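Long-range contact in alternansucrase (Leuconostoc mesenteroides, PDB 6HVG), which belongs to glycoside hydrolase family 70, joining a barrel-type catalytic domain to repeats of the choline- and cell-wall-binding kind: residues A[1320-1325]-A[1361-1366]. Sequence-based numbering, arbitrary orientation.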
loop_
_atom_site.group_PDB
_atom_site.type_symbol
_atom_site.label_atom_id
_atom_site.label_comp_id
_atom_site.label_asym_id
_atom_site.label_seq_id
_atom_site.Cartn_x
_atom_site.Cartn_y
_atom_site.Cartn_z
ATOM N N ASN A 1320 -39.050 6.145 7.210
ATOM C CA ASN A 1320 -39.230 5.324 6.012
ATOM C C ASN A 1320 -38.122 5.435 4.953
ATOM O O ASN A 1320 -38.200 4.811 3.910
ATOM C CB ASN A 1320 -40.573 5.674 5.380
ATOM C CG ASN A 1320 -41.695 5.432 6.310
ATOM O OD1 ASN A 1320 -41.874 4.321 6.795
ATOM N ND2 ASN A 1320 -42.436 6.478 6.603
ATOM N N GLY A 1321 -37.102 6.226 5.210
ATOM C CA GLY A 1321 -35.991 6.351 4.279
ATOM C C GLY A 1321 -36.050 7.512 3.328
ATOM O O GLY A 1321 -35.148 7.678 2.527
ATOM N N ASN A 1322 -37.077 8.350 3.436
ATOM C CA ASN A 1322 -37.162 9.549 2.622
ATOM C C ASN A 1322 -36.324 10.688 3.173
ATOM O O ASN A 1322 -36.191 10.824 4.385
ATOM C CB ASN A 1322 -38.614 10.005 2.477
ATOM C CG ASN A 1322 -39.526 8.912 1.953
ATOM O OD1 ASN A 1322 -39.407 8.493 0.804
ATOM N ND2 ASN A 1322 -40.433 8.445 2.792
ATOM N N TRP A 1323 -35.770 11.505 2.274
ATOM C CA TRP A 1323 -34.932 12.630 2.664
ATOM C C TRP A 1323 -35.622 13.938 2.390
ATOM O O TRP A 1323 -36.351 14.074 1.402
ATOM C CB TRP A 1323 -33.593 12.594 1.920
ATOM C CG TRP A 1323 -32.633 11.620 2.500
ATOM C CD1 TRP A 1323 -32.542 10.280 2.210
ATOM C CD2 TRP A 1323 -31.637 11.885 3.490
ATOM N NE1 TRP A 1323 -31.537 9.714 2.939
ATOM C CE2 TRP A 1323 -30.958 10.673 3.731
ATOM C CE3 TRP A 1323 -31.226 13.037 4.174
ATOM C CZ2 TRP A 1323 -29.922 10.568 4.656
ATOM C CZ3 TRP A 1323 -30.167 12.932 5.083
ATOM C CH2 TRP A 1323 -29.539 11.705 5.316
ATOM N N TYR A 1324 -35.364 14.908 3.269
ATOM C CA TYR A 1324 -35.930 16.259 3.175
ATOM C C TYR A 1324 -34.860 17.317 3.425
ATOM O O TYR A 1324 -33.865 17.050 4.105
ATOM C CB TYR A 1324 -37.027 16.417 4.229
ATOM C CG TYR A 1324 -38.069 15.326 4.172
ATOM C CD1 TYR A 1324 -37.890 14.147 4.869
ATOM C CD2 TYR A 1324 -39.210 15.476 3.407
ATOM C CE1 TYR A 1324 -38.821 13.143 4.812
ATOM C CE2 TYR A 1324 -40.156 14.484 3.347
ATOM C CZ TYR A 1324 -39.960 13.322 4.046
ATOM O OH TYR A 1324 -40.901 12.328 3.966
ATOM N N TYR A 1325 -35.067 18.512 2.879
ATOM C CA TYR A 1325 -34.231 19.654 3.222
ATOM C C TYR A 1325 -35.069 20.749 3.905
ATOM O O TYR A 1325 -36.117 21.147 3.408
ATOM C CB TYR A 1325 -33.558 20.226 1.976
ATOM C CG TYR A 1325 -32.767 21.443 2.296
ATOM C CD1 TYR A 1325 -31.630 21.365 3.093
ATOM C CD2 TYR A 1325 -33.160 22.685 1.862
ATOM C CE1 TYR A 1325 -30.922 22.498 3.437
ATOM C CE2 TYR A 1325 -32.449 23.816 2.202
ATOM C CZ TYR A 1325 -31.347 23.711 2.993
ATOM O OH TYR A 1325 -30.620 24.829 3.310
ATOM N N ASN A 1361 -44.634 16.827 -1.616
ATOM C CA ASN A 1361 -44.583 16.403 -0.230
ATOM C C ASN A 1361 -43.182 16.486 0.359
ATOM O O ASN A 1361 -42.933 15.998 1.464
ATOM C CB ASN A 1361 -45.133 14.981 -0.065
ATOM C CG ASN A 1361 -44.360 13.974 -0.865
ATOM O OD1 ASN A 1361 -43.344 14.297 -1.473
ATOM N ND2 ASN A 1361 -44.847 12.757 -0.895
ATOM N N GLY A 1362 -42.245 17.091 -0.382
ATOM C CA GLY A 1362 -40.901 17.433 0.147
ATOM C C GLY A 1362 -39.875 16.331 0.068
ATOM O O GLY A 1362 -38.730 16.537 0.464
ATOM N N VAL A 1363 -40.275 15.182 -0.470
ATOM C CA VAL A 1363 -39.388 14.048 -0.644
ATOM C C VAL A 1363 -38.356 14.400 -1.714
ATOM O O VAL A 1363 -38.681 14.926 -2.788
ATOM C CB VAL A 1363 -40.168 12.801 -1.120
ATOM C CG1 VAL A 1363 -39.222 11.650 -1.419
ATOM C CG2 VAL A 1363 -41.179 12.358 -0.077
ATOM N N GLU A 1364 -37.105 14.097 -1.421
ATOM C CA GLU A 1364 -36.004 14.318 -2.364
ATOM C C GLU A 1364 -35.925 13.139 -3.337
ATOM O O GLU A 1364 -36.012 11.968 -2.924
ATOM C CB GLU A 1364 -34.713 14.585 -1.557
ATOM C CG GLU A 1364 -33.392 14.060 -2.062
ATOM C CD GLU A 1364 -32.245 14.435 -1.122
ATOM O OE1 GLU A 1364 -32.347 15.460 -0.415
ATOM O OE2 GLU A 1364 -31.217 13.718 -1.090
ATOM N N LEU A 1365 -35.841 13.447 -4.634
ATOM C CA LEU A 1365 -35.675 12.420 -5.674
ATOM C C LEU A 1365 -34.222 11.976 -5.691
ATOM O O LEU A 1365 -33.317 12.810 -5.605
ATOM C CB LEU A 1365 -36.070 12.958 -7.049
ATOM C CG LEU A 1365 -36.017 12.017 -8.254
ATOM C CD1 LEU A 1365 -37.050 10.907 -8.156
ATOM C CD2 LEU A 1365 -36.229 12.794 -9.537
ATOM N N ARG A 1366 -34.022 10.662 -5.758
ATOM C CA ARG A 1366 -32.690 10.060 -5.679
ATOM C C ARG A 1366 -32.542 8.916 -6.665
ATOM O O ARG A 1366 -33.396 8.021 -6.711
ATOM C CB ARG A 1366 -32.473 9.489 -4.285
ATOM C CG ARG A 1366 -32.498 10.495 -3.165
ATOM C CD ARG A 1366 -32.338 9.804 -1.807
ATOM N NE ARG A 1366 -31.247 10.478 -1.100
ATOM C CZ ARG A 1366 -30.334 9.889 -0.335
ATOM N NH1 ARG A 1366 -30.363 8.569 -0.140
ATOM N NH2 ARG A 1366 -29.386 10.634 0.241
HETATM O O HOH W 1 -35.711 10.336 -0.485
HETATM O O HOH W 2 -43.117 13.561 2.760
HETATM O O HOH W 3 -37.747 18.607 1.541
#
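A chi1 of -79° puts CG of W1323 beside the residue's own backbone N, anti to the carbonyl carbon, and R1366, its chain bent at chi3, lays its guanidinium over one face of the indole. The two planes are 20° apart, and CZ of R1366 stands 3.4 Å from CD1 of W1323, over the five-membered ring: a cation-pi stack. E1364 bonds the guanidinium at its edge, its OE2 taking NE of R1366 at 3.2 Å in a nearly straight salt bridge (170°). NE reaches OE2 from the anti side, well out of the carboxylate plane, while OE2 lies nearly in the guanidinium plane. The same carboxylate lies alongside CB of W1323, so E1364 touches the tryptophan and also bonds the arginine stacked on it. One direct backbone bond joins the segments, from N of E1364 to O of W1323 at 2.9 Å. Water 1 extends it, accepting from N of W1323 and donating to O of E1364. Strand 1323-1326 pairs antiparallel with 1314-1317, a hairpin within a putative cell wall binding repeat, and the loop between strands 1354-1357 and 1368-1371 packs on it. Farther along, the ring of Y1324 lies against the G1362 turn, CD2 of Y1324 coming 3.2 Å from O of G1362, and CG2 of V1363 comes 4.2 Å from CE2 of Y1324. The phenol OH is hydrogen-bonded to D1318 and also receives a bond from water 2, whose other hydrogen goes to O of N1361 at 2.8 Å. D1318 takes ND2 of N1322 as well, whose OD1 rests near CG1 of V1363.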